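UTP-glucose-1-phosphate uridylyltransferase 2 (Trypanosoma brucei, PDB 3GUE) probably catalyses the conversion of alpha-D-glucose 1-phosphate and UTP to UDP-alpha-D-glucose and diphosphate, and binds UDP-glucose. Local coordinates at residues L99-G104 / L108-L113; S135-T140 / E159-R164; D193-L198 / I306-M311. All blocks are in the same frame, centred on the assembly; numbering follows the deposited sequence.

Overall arrangement
All three contacts lie in series along the chain: none encloses or crosses another. Interaction 1 is the most local, closing a tight turn from strand 100-102 through strand 105-106 into helix 107-122. Interaction 2 follows, joining the start of helix 137-143 to the edge strand 159-161 of the seven-stranded mixed sheet, with the uridine nucleotide beside it. Interaction 3 spans the longest loop, bringing helix 194-201 onto strand 300-309 of that same sheet. Interactions 1 and 2 touch where Leu-108 packs on Thr-140, while 2 and 3 meet through the carboxylate of Asp-193 and the side chain of Val-197. Interactions 1 and 3 stay apart, their nearest atoms about 14 Å from each other.

Interaction 1: residues L99-G104 / L108-L113; sequences LQVKNG and LDFTAL
Asp-109 OD2 and Gly-104 O stand 3.9 Å apart, and a water closes the gap by donating one hydrogen to each: it lies 2.6 Å from Asp-109 OD2 and 2.8 Å from Gly-104 O. The same carboxylate oxygen also accepts from the backbone N of Thr-106, so the end of strand 105-106 and the water both hold it. Asp-109 OD1 is bound separately, by a salt bridge to Lys-146 and a hydrogen bond with the hydroxyl of Tyr-147. Several groups thus fix the rotation of the carboxylate, and the neighbouring lysine would be expected to favour its charged form.

The apolar half of the contact centres on Phe-110. With CG anti to its carbonyl carbon (chi1 -75°), the ring reaches across to strand 100-102. Lys-102 CB comes to the ring edge, close to its plane, 4.2 Å from Phe-110 CZ, whereas Val-101 CG1 approaches obliquely at 4.0 Å from Phe-110 CE2. Leu-397, touching all three side chains, adds a further wall, and Val-391 and Leu-223 also pack on the ring. The lysine uses only its base here: its chain leads away and bends at the end to bring NZ to Leu-384 O.

Positive phi at both Asn-103 and Gly-104 is consistent with a type I' turn. Val-101 and Lys-102 share one partner on strand 105-106, a classic beta bulge in a short hairpin that runs directly into helix 107-122.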
loop_
_atom_site.group_PDB
_atom_site.type_symbol
_atom_site.label_atom_id
_atom_site.label_comp_id
_atom_site.label_asym_id
_atom_site.label_seq_id
_atom_site.Cartn_x
_atom_site.Cartn_y
_atom_site.Cartn_z
ATOM N N LEU A 99 -8.971 -10.993 -0.056
ATOM C CA LEU A 99 -9.648 -10.958 1.250
ATOM C C LEU A 99 -11.101 -10.436 1.155
ATOM O O LEU A 99 -11.363 -9.470 0.446
ATOM C CB LEU A 99 -8.847 -10.131 2.250
ATOM C CG LEU A 99 -7.982 -10.872 3.280
ATOM C CD1 LEU A 99 -7.096 -11.926 2.635
ATOM C CD2 LEU A 99 -7.149 -9.842 4.067
ATOM N N GLN A 100 -12.022 -11.082 1.874
ATOM C CA GLN A 100 -13.420 -10.632 1.896
ATOM C C GLN A 100 -13.499 -9.316 2.658
ATOM O O GLN A 100 -12.838 -9.140 3.701
ATOM C CB GLN A 100 -14.383 -11.674 2.520
ATOM C CG GLN A 100 -14.593 -12.987 1.711
ATOM C CD GLN A 100 -15.700 -13.947 2.264
ATOM O OE1 GLN A 100 -15.702 -14.340 3.451
ATOM N NE2 GLN A 100 -16.623 -14.356 1.376
ATOM N N VAL A 101 -14.324 -8.404 2.146
ATOM C CA VAL A 101 -14.450 -7.045 2.687
ATOM C C VAL A 101 -15.879 -6.774 3.224
ATOM O O VAL A 101 -16.045 -6.521 4.409
ATOM C CB VAL A 101 -13.927 -6.007 1.650
ATOM C CG1 VAL A 101 -14.263 -4.599 2.040
ATOM C CG2 VAL A 101 -12.424 -6.102 1.555
ATOM N N LYS A 102 -16.885 -6.892 2.354
ATOM C CA LYS A 102 -18.302 -6.752 2.707
ATOM C C LYS A 102 -19.106 -7.651 1.776
ATOM O O LYS A 102 -18.738 -7.814 0.624
ATOM C CB LYS A 102 -18.774 -5.308 2.513
ATOM C CG LYS A 102 -18.156 -4.284 3.466
ATOM C CD LYS A 102 -19.035 -3.089 3.678
ATOM C CE LYS A 102 -18.516 -2.248 4.809
ATOM N NZ LYS A 102 -17.191 -1.718 4.426
ATOM N N ASN A 103 -20.200 -8.226 2.260
ATOM C CA ASN A 103 -21.158 -8.937 1.402
ATOM C C ASN A 103 -20.621 -10.141 0.594
ATOM O O ASN A 103 -21.184 -10.497 -0.462
ATOM C CB ASN A 103 -21.822 -7.932 0.437
ATOM C CG ASN A 103 -22.306 -6.666 1.139
ATOM O OD1 ASN A 103 -21.932 -5.551 0.754
ATOM N ND2 ASN A 103 -23.138 -6.834 2.178
ATOM N N GLY A 104 -19.541 -10.761 1.058
ATOM C CA GLY A 104 -18.833 -11.752 0.231
ATOM C C GLY A 104 -18.075 -11.139 -0.943
ATOM O O GLY A 104 -17.599 -11.846 -1.828
ATOM N N LEU A 108 -10.938 -7.095 -4.569
ATOM C CA LEU A 108 -10.826 -7.159 -6.026
ATOM C C LEU A 108 -12.182 -7.059 -6.719
ATOM O O LEU A 108 -12.278 -6.506 -7.818
ATOM C CB LEU A 108 -10.019 -8.402 -6.476
ATOM C CG LEU A 108 -9.508 -8.490 -7.927
ATOM C CD1 LEU A 108 -8.833 -7.193 -8.456
ATOM C CD2 LEU A 108 -8.569 -9.678 -8.031
ATOM N N ASP A 109 -13.219 -7.613 -6.084
ATOM C CA ASP A 109 -14.621 -7.356 -6.442
ATOM C C ASP A 109 -14.885 -5.867 -6.513
ATOM O O ASP A 109 -15.292 -5.367 -7.563
ATOM C CB ASP A 109 -15.579 -7.977 -5.418
ATOM C CG ASP A 109 -15.734 -9.451 -5.601
ATOM O OD1 ASP A 109 -16.091 -9.865 -6.739
ATOM O OD2 ASP A 109 -15.481 -10.182 -4.613
ATOM N N PHE A 110 -14.656 -5.163 -5.398
ATOM C CA PHE A 110 -14.808 -3.690 -5.348
ATOM C C PHE A 110 -14.016 -2.903 -6.409
ATOM O O PHE A 110 -14.576 -2.003 -7.027
ATOM C CB PHE A 110 -14.612 -3.141 -3.929
ATOM C CG PHE A 110 -15.782 -3.412 -3.026
ATOM C CD1 PHE A 110 -17.001 -2.780 -3.253
ATOM C CD2 PHE A 110 -15.673 -4.312 -1.951
ATOM C CE1 PHE A 110 -18.119 -3.031 -2.431
ATOM C CE2 PHE A 110 -16.761 -4.567 -1.127
ATOM C CZ PHE A 110 -17.995 -3.921 -1.356
ATOM N N THR A 111 -12.774 -3.322 -6.686
ATOM C CA THR A 111 -11.945 -2.741 -7.762
ATOM C C THR A 111 -12.547 -2.977 -9.161
ATOM O O THR A 111 -12.631 -2.042 -9.949
ATOM C CB THR A 111 -10.472 -3.298 -7.719
ATOM O OG1 THR A 111 -9.825 -2.873 -6.514
ATOM C CG2 THR A 111 -9.654 -2.830 -8.922
ATOM N N ALA A 112 -12.957 -4.218 -9.445
ATOM C CA ALA A 112 -13.609 -4.566 -10.717
ATOM C C ALA A 112 -14.946 -3.842 -10.932
ATOM O O ALA A 112 -15.272 -3.445 -12.056
ATOM C CB ALA A 112 -13.811 -6.075 -10.846
ATOM N N LEU A 113 -15.710 -3.692 -9.854
ATOM C CA LEU A 113 -17.013 -3.035 -9.891
ATOM C C LEU A 113 -16.900 -1.522 -10.011
ATOM O O LEU A 113 -17.720 -0.895 -10.676
ATOM C CB LEU A 113 -17.842 -3.411 -8.637
ATOM C CG LEU A 113 -18.427 -4.839 -8.497
ATOM C CD1 LEU A 113 -19.016 -5.016 -7.124
ATOM C CD2 LEU A 113 -19.441 -5.224 -9.567
HETATM O O HOH W 1 -16.061 -12.655 -4.030
#

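Interaction 2: residues S135-T140 / E159-R164; sequences STSGET and ELMQNR. With UPG (uridine-5'-diphosphate-glucose), chain C.
Ser-137 carries this surface contact, meeting Glu-159 and Met-161 of the edge strand at the beginning of helix 137-143. Along 135-140, the residue just before it, Thr-136, turns instead to the end of strand 77-83, its hydroxyl bonding to Asn-83 O, while its own carbonyl serves the helix. Ser-137 then points its CB toward strand 159-161. With OG anti to the backbone N (chi1 173°), the hydroxyl donates to Glu-159 OE2 at 2.5 Å, a very short distance from which no unusual strength should be read. The glutamate reaches it through an extended chain, and OE2 also accepts from Asn-132 ND2. Met-161, folded at chi2 and chi3, brings its methyl CE to 3.4 Å from Ser-137 CB, tighter than ordinary carbon contact. Further on, Thr-140 OG1 donates to Thr-136 O at 2.7 Å, from 39° above the carbonyl plane; the same oxygen takes the backbone N of Thr-140. Asn-83 ND2 bonds to Thr-140 OG1 too, so this helix turn is tied to a residue of the UDP-glucose site.

Beyond the strand, Gln-162 addresses the uracil of the bound UDP-glucose. Its OE1 accepts from UPG N3 at 2.7 Å with an N-H...O angle of 150°, whereas Gln-162 NE2 to UPG O4, at 3.4 Å, is weak. Asp-193 OD2 accepts from Gln-162 NE2, a second-shell bond that probably helps set which end of the amide faces N3. Presenting an acceptor to N3 suits uracil, which carries a hydrogen there, and not cytosine, whose neutral ring has none, so the pairing is consistent with selection for uridine nucleotides.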
loop_
_atom_site.group_PDB
_atom_site.type_symbol
_atom_site.label_atom_id
_atom_site.label_comp_id
_atom_site.label_asym_id
_atom_site.label_seq_id
_atom_site.Cartn_x
_atom_site.Cartn_y
_atom_site.Cartn_z
ATOM N N SER A 135 3.780 -14.185 -6.532
ATOM C CA SER A 135 2.948 -14.674 -5.421
ATOM C C SER A 135 1.441 -14.391 -5.577
ATOM O O SER A 135 0.604 -15.027 -4.930
ATOM C CB SER A 135 3.409 -14.029 -4.111
ATOM O OG SER A 135 4.695 -14.477 -3.707
ATOM N N THR A 136 1.107 -13.437 -6.437
ATOM C CA THR A 136 -0.268 -12.986 -6.556
ATOM C C THR A 136 -0.903 -13.233 -7.927
ATOM O O THR A 136 -2.130 -13.253 -8.034
ATOM C CB THR A 136 -0.432 -11.477 -6.207
ATOM O OG1 THR A 136 0.114 -10.684 -7.248
ATOM C CG2 THR A 136 0.215 -11.106 -4.896
ATOM N N SER A 137 -0.088 -13.430 -8.961
ATOM C CA SER A 137 -0.579 -13.501 -10.339
ATOM C C SER A 137 -1.626 -14.589 -10.625
ATOM O O SER A 137 -2.703 -14.290 -11.167
ATOM C CB SER A 137 0.600 -13.671 -11.301
ATOM O OG SER A 137 0.123 -13.915 -12.623
ATOM N N GLY A 138 -1.289 -15.843 -10.291
ATOM C CA GLY A 138 -2.153 -17.013 -10.540
ATOM C C GLY A 138 -3.511 -16.995 -9.840
ATOM O O GLY A 138 -4.553 -17.279 -10.459
ATOM N N GLU A 139 -3.493 -16.734 -8.532
ATOM C CA GLU A 139 -4.718 -16.573 -7.741
ATOM C C GLU A 139 -5.614 -15.432 -8.213
ATOM O O GLU A 139 -6.848 -15.560 -8.202
ATOM C CB GLU A 139 -4.385 -16.351 -6.256
ATOM C CG GLU A 139 -4.130 -17.624 -5.500
ATOM C CD GLU A 139 -4.344 -17.457 -4.030
ATOM O OE1 GLU A 139 -3.418 -17.806 -3.262
ATOM O OE2 GLU A 139 -5.437 -16.980 -3.628
ATOM N N THR A 140 -4.989 -14.305 -8.565
ATOM C CA THR A 140 -5.681 -13.148 -9.112
ATOM C C THR A 140 -6.320 -13.477 -10.457
ATOM O O THR A 140 -7.509 -13.180 -10.684
ATOM C CB THR A 140 -4.729 -11.897 -9.284
ATOM O OG1 THR A 140 -4.206 -11.514 -8.019
ATOM C CG2 THR A 140 -5.465 -10.720 -9.827
ATOM N N GLU A 159 -2.577 -7.531 -16.905
ATOM C CA GLU A 159 -1.469 -7.822 -16.021
ATOM C C GLU A 159 -0.229 -7.008 -16.332
ATOM O O GLU A 159 0.149 -6.867 -17.504
ATOM C CB GLU A 159 -1.109 -9.312 -16.004
ATOM C CG GLU A 159 -0.179 -9.650 -14.836
ATOM C CD GLU A 159 -0.013 -11.156 -14.629
ATOM O OE1 GLU A 159 0.395 -11.842 -15.566
ATOM O OE2 GLU A 159 -0.272 -11.626 -13.507
ATOM N N LEU A 160 0.391 -6.512 -15.265
ATOM C CA LEU A 160 1.750 -5.970 -15.304
ATOM C C LEU A 160 2.535 -6.789 -14.298
ATOM O O LEU A 160 2.373 -6.624 -13.088
ATOM C CB LEU A 160 1.768 -4.471 -14.950
ATOM C CG LEU A 160 3.096 -3.710 -15.118
ATOM C CD1 LEU A 160 3.447 -3.380 -16.583
ATOM C CD2 LEU A 160 3.081 -2.473 -14.298
ATOM N N MET A 161 3.363 -7.701 -14.792
ATOM C CA MET A 161 4.130 -8.568 -13.917
ATOM C C MET A 161 5.395 -7.847 -13.472
ATOM O O MET A 161 6.207 -7.428 -14.284
ATOM C CB MET A 161 4.483 -9.917 -14.596
ATOM C CG MET A 161 5.157 -10.910 -13.621
ATOM S SD MET A 161 3.982 -11.653 -12.453
ATOM C CE MET A 161 3.028 -12.675 -13.537
ATOM N N GLN A 162 5.534 -7.681 -12.169
ATOM C CA GLN A 162 6.708 -7.048 -11.643
ATOM C C GLN A 162 7.825 -8.084 -11.492
ATOM O O GLN A 162 7.673 -9.262 -11.842
ATOM C CB GLN A 162 6.399 -6.304 -10.332
ATOM C CG GLN A 162 6.130 -7.179 -9.100
ATOM C CD GLN A 162 6.002 -6.322 -7.848
ATOM O OE1 GLN A 162 4.956 -6.296 -7.202
ATOM N NE2 GLN A 162 7.042 -5.571 -7.544
ATOM N N ASN A 163 8.963 -7.617 -11.022
ATOM C CA ASN A 163 10.123 -8.438 -10.805
ATOM C C ASN A 163 10.070 -9.124 -9.444
ATOM O O ASN A 163 9.146 -8.906 -8.651
ATOM C CB ASN A 163 11.363 -7.553 -10.887
ATOM C CG ASN A 163 11.445 -6.784 -12.200
ATOM O OD1 ASN A 163 11.604 -5.557 -12.210
ATOM N ND2 ASN A 163 11.341 -7.502 -13.308
ATOM N N ARG A 164 11.030 -10.015 -9.240
ATOM C CA ARG A 164 11.338 -10.603 -7.932
ATOM C C ARG A 164 12.834 -10.609 -7.681
ATOM O O ARG A 164 13.648 -10.665 -8.623
ATOM C CB ARG A 164 10.758 -12.000 -7.752
ATOM C CG ARG A 164 11.058 -13.000 -8.851
ATOM C CD ARG A 164 10.528 -14.364 -8.412
ATOM N NE ARG A 164 11.131 -15.473 -9.153
ATOM C CZ ARG A 164 10.905 -16.756 -8.865
ATOM N NH1 ARG A 164 10.085 -17.082 -7.867
ATOM N NH2 ARG A 164 11.483 -17.716 -9.579
HETATM N N1 UPG C . 2.836 -4.010 -3.494
HETATM C C2 UPG C . 3.246 -4.377 -4.791
HETATM N N3 UPG C . 4.555 -4.797 -4.947
HETATM C C4 UPG C . 5.453 -4.867 -3.909
HETATM C C5 UPG C . 5.060 -4.485 -2.620
HETATM C C6 UPG C . 3.757 -4.051 -2.400
HETATM O O2 UPG C . 2.511 -4.377 -5.790
HETATM O O4 UPG C . 6.595 -5.273 -4.165
HETATM C C1C UPG C . 1.430 -3.543 -3.269
HETATM C C2C UPG C . 0.599 -4.115 -2.117
HETATM O O2C UPG C . 0.018 -5.375 -2.483
HETATM C C3C UPG C . -0.473 -3.034 -2.005
HETATM C C4C UPG C . 0.321 -1.761 -2.246
HETATM O O4C UPG C . 1.526 -2.140 -2.965
HETATM O O3C UPG C . -1.402 -3.188 -3.077
HETATM C C5C UPG C . 0.765 -1.092 -0.904
HETATM O O5C UPG C . 1.706 -1.838 -0.181
HETATM P PA UPG C . 1.615 -1.959 1.425
HETATM O O1A UPG C . 0.189 -2.293 1.703
HETATM O O2A UPG C . 2.677 -2.812 1.970
HETATM O O3A UPG C . 1.849 -0.397 1.889
HETATM P PB UPG C . 3.263 0.332 2.227
HETATM O O1B UPG C . 4.174 0.114 1.090
HETATM O O2B UPG C . 3.718 0.009 3.616
HETATM O O3B UPG C . 2.735 1.845 2.319
HETATM C "C1'" UPG C . 2.207 2.489 1.101
HETATM C "C2'" UPG C . 3.044 3.722 0.795
HETATM C "C3'" UPG C . 2.990 4.630 2.017
HETATM C "C4'" UPG C . 1.529 5.034 2.273
HETATM C "C5'" UPG C . 0.648 3.773 2.463
HETATM C "C6'" UPG C . -0.813 4.133 2.399
HETATM O "O2'" UPG C . 4.413 3.370 0.522
HETATM O "O3'" UPG C . 3.842 5.743 1.807
HETATM O "O4'" UPG C . 1.433 5.868 3.417
HETATM O "O5'" UPG C . 0.831 2.798 1.401
HETATM O "O6'" UPG C . -1.586 3.061 2.945
#

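Interaction 3: residues D193-L198 / I306-M311; sequences DVYTVL and IWINLM
Tyr-195 and Leu-198, one turn apart on helix 194-201, both pack on Ile-308, laying the helix against strand 300-309 in the alpha/beta nucleotide-binding core of this GT-A-related fold. The strand lies within the mixed sheet, antiparallel to its neighbours 214-219 and 242-248, and about 141 Å² is buried between the segments 193-198 and 306-311.

Apolar contacts make up the join. Ile-308 holds CG1 between its backbone N and carbonyl carbon (chi1 62°), which allows both branches to reach the same ring atom: CG2 and CD1 of Ile-308 are each 4.1 Å from Tyr-195 CE1. CG2 arrives at the ring edge, near its plane. Leu-198 meets that same CD1, its own CD1 lying 4.4 Å from Ile-308 CD1, so the isoleucine tip touches both helix residues. These are normal van der Waals separations, so the packing is close without strain. Met-215 of strand 214-219 touches both Leu-198 and Ile-308, while Phe-242 of strand 242-248 touches Tyr-195 and Ile-308; the helix therefore rests across three strands.

On the helix side, Val-194 CG1 sits 3.8 Å above the plane of the Tyr-195 ring, over its centre, covering one face while the isoleucine takes the edge.

Polar groups are settled outside the interface. Tyr-195 OH is hydrogen-bonded to Met-352 O, which fixes the far end of the buried ring. Asn-309, where the strand gives way to helix 310-319, is the N-cap: with CG anti to its backbone N (chi1 -179°), its OD1 accepts from Glu-312 N.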
loop_
_atom_site.group_PDB
_atom_site.type_symbol
_atom_site.label_atom_id
_atom_site.label_comp_id
_atom_site.label_asym_id
_atom_site.label_seq_id
_atom_site.Cartn_x
_atom_site.Cartn_y
_atom_site.Cartn_z
ATOM N N ASP A 193 9.005 -0.588 -7.736
ATOM C CA ASP A 193 9.383 -1.434 -8.875
ATOM C C ASP A 193 8.576 -1.066 -10.118
ATOM O O ASP A 193 9.000 -1.310 -11.234
ATOM C CB ASP A 193 9.144 -2.911 -8.504
ATOM C CG ASP A 193 9.858 -3.915 -9.414
ATOM O OD1 ASP A 193 10.970 -3.648 -9.920
ATOM O OD2 ASP A 193 9.329 -5.037 -9.572
ATOM N N VAL A 194 7.409 -0.457 -9.914
ATOM C CA VAL A 194 6.518 -0.101 -11.023
ATOM C C VAL A 194 7.149 0.647 -12.215
ATOM O O VAL A 194 6.813 0.386 -13.367
ATOM C CB VAL A 194 5.258 0.665 -10.508
ATOM C CG1 VAL A 194 5.636 2.068 -9.942
ATOM C CG2 VAL A 194 4.215 0.753 -11.627
ATOM N N TYR A 195 8.081 1.557 -11.938
ATOM C CA TYR A 195 8.609 2.430 -12.981
ATOM C C TYR A 195 9.482 1.629 -13.961
ATOM O O TYR A 195 9.254 1.670 -15.181
ATOM C CB TYR A 195 9.349 3.638 -12.387
ATOM C CG TYR A 195 8.538 4.460 -11.385
ATOM C CD1 TYR A 195 7.395 5.193 -11.779
ATOM C CD2 TYR A 195 8.909 4.505 -10.040
ATOM C CE1 TYR A 195 6.652 5.944 -10.847
ATOM C CE2 TYR A 195 8.182 5.260 -9.112
ATOM C CZ TYR A 195 7.048 5.974 -9.518
ATOM O OH TYR A 195 6.343 6.725 -8.582
ATOM N N THR A 196 10.432 0.880 -13.420
ATOM C CA THR A 196 11.282 -0.046 -14.214
ATOM C C THR A 196 10.499 -1.161 -14.915
ATOM O O THR A 196 10.768 -1.482 -16.071
ATOM C CB THR A 196 12.452 -0.623 -13.376
ATOM O OG1 THR A 196 13.339 -1.385 -14.215
ATOM C CG2 THR A 196 11.957 -1.490 -12.251
ATOM N N VAL A 197 9.488 -1.691 -14.247
ATOM C CA VAL A 197 8.614 -2.695 -14.861
ATOM C C VAL A 197 7.855 -2.127 -16.064
ATOM O O VAL A 197 7.830 -2.761 -17.140
ATOM C CB VAL A 197 7.654 -3.294 -13.834
ATOM C CG1 VAL A 197 6.585 -4.136 -14.526
ATOM C CG2 VAL A 197 8.453 -4.121 -12.792
ATOM N N LEU A 198 7.246 -0.953 -15.884
ATOM C CA LEU A 198 6.582 -0.235 -16.984
ATOM C C LEU A 198 7.537 0.012 -18.166
ATOM O O LEU A 198 7.162 -0.169 -19.329
ATOM C CB LEU A 198 5.961 1.092 -16.492
ATOM C CG LEU A 198 4.572 1.049 -15.848
ATOM C CD1 LEU A 198 4.149 2.476 -15.364
ATOM C CD2 LEU A 198 3.535 0.424 -16.779
ATOM N N ILE A 306 -1.200 8.059 -6.461
ATOM C CA ILE A 306 -0.189 8.851 -7.190
ATOM C C ILE A 306 -0.492 8.945 -8.687
ATOM O O ILE A 306 -0.694 7.935 -9.346
ATOM C CB ILE A 306 1.246 8.241 -7.059
ATOM C CG1 ILE A 306 1.617 7.886 -5.608
ATOM C CG2 ILE A 306 2.271 9.130 -7.715
ATOM C CD1 ILE A 306 1.651 9.062 -4.690
ATOM N N TRP A 307 -0.458 10.171 -9.204
ATOM C CA TRP A 307 -0.555 10.463 -10.641
ATOM C C TRP A 307 0.822 10.659 -11.249
ATOM O O TRP A 307 1.622 11.492 -10.786
ATOM C CB TRP A 307 -1.326 11.742 -10.882
ATOM C CG TRP A 307 -2.832 11.648 -10.733
ATOM C CD1 TRP A 307 -3.562 11.853 -9.601
ATOM C CD2 TRP A 307 -3.777 11.364 -11.775
ATOM N NE1 TRP A 307 -4.894 11.701 -9.864
ATOM C CE2 TRP A 307 -5.061 11.392 -11.190
ATOM C CE3 TRP A 307 -3.658 11.059 -13.137
ATOM C CZ2 TRP A 307 -6.230 11.123 -11.917
ATOM C CZ3 TRP A 307 -4.833 10.802 -13.875
ATOM C CH2 TRP A 307 -6.102 10.848 -13.254
ATOM N N ILE A 308 1.063 9.952 -12.339
ATOM C CA ILE A 308 2.283 10.181 -13.081
ATOM C C ILE A 308 1.991 10.574 -14.533
ATOM O O ILE A 308 1.003 10.138 -15.137
ATOM C CB ILE A 308 3.295 8.993 -12.956
ATOM C CG1 ILE A 308 2.713 7.703 -13.526
ATOM C CG2 ILE A 308 3.797 8.803 -11.445
ATOM C CD1 ILE A 308 3.778 6.565 -13.683
ATOM N N ASN A 309 2.825 11.465 -15.041
ATOM C CA ASN A 309 2.878 11.764 -16.456
ATOM C C ASN A 309 3.849 10.755 -17.085
ATOM O O ASN A 309 5.037 10.659 -16.698
ATOM C CB ASN A 309 3.312 13.227 -16.705
ATOM C CG ASN A 309 3.363 13.593 -18.206
ATOM O OD1 ASN A 309 4.094 12.995 -18.965
ATOM N ND2 ASN A 309 2.563 14.550 -18.614
ATOM N N LEU A 310 3.318 10.006 -18.046
ATOM C CA LEU A 310 3.984 8.857 -18.623
ATOM C C LEU A 310 5.143 9.257 -19.559
ATOM O O LEU A 310 6.169 8.595 -19.583
ATOM C CB LEU A 310 2.950 7.973 -19.327
ATOM C CG LEU A 310 1.899 7.300 -18.436
ATOM C CD1 LEU A 310 0.933 6.509 -19.301
ATOM C CD2 LEU A 310 2.594 6.381 -17.422
ATOM N N MET A 311 4.964 10.351 -20.293
ATOM C CA MET A 311 6.000 10.910 -21.155
ATOM C C MET A 311 7.163 11.465 -20.324
ATOM O O MET A 311 8.322 11.266 -20.688
ATOM C CB MET A 311 5.403 11.992 -22.071
ATOM C CG MET A 311 6.345 12.519 -23.194
ATOM S SD MET A 311 6.930 11.247 -24.319
ATOM C CE MET A 311 6.109 11.667 -25.848
#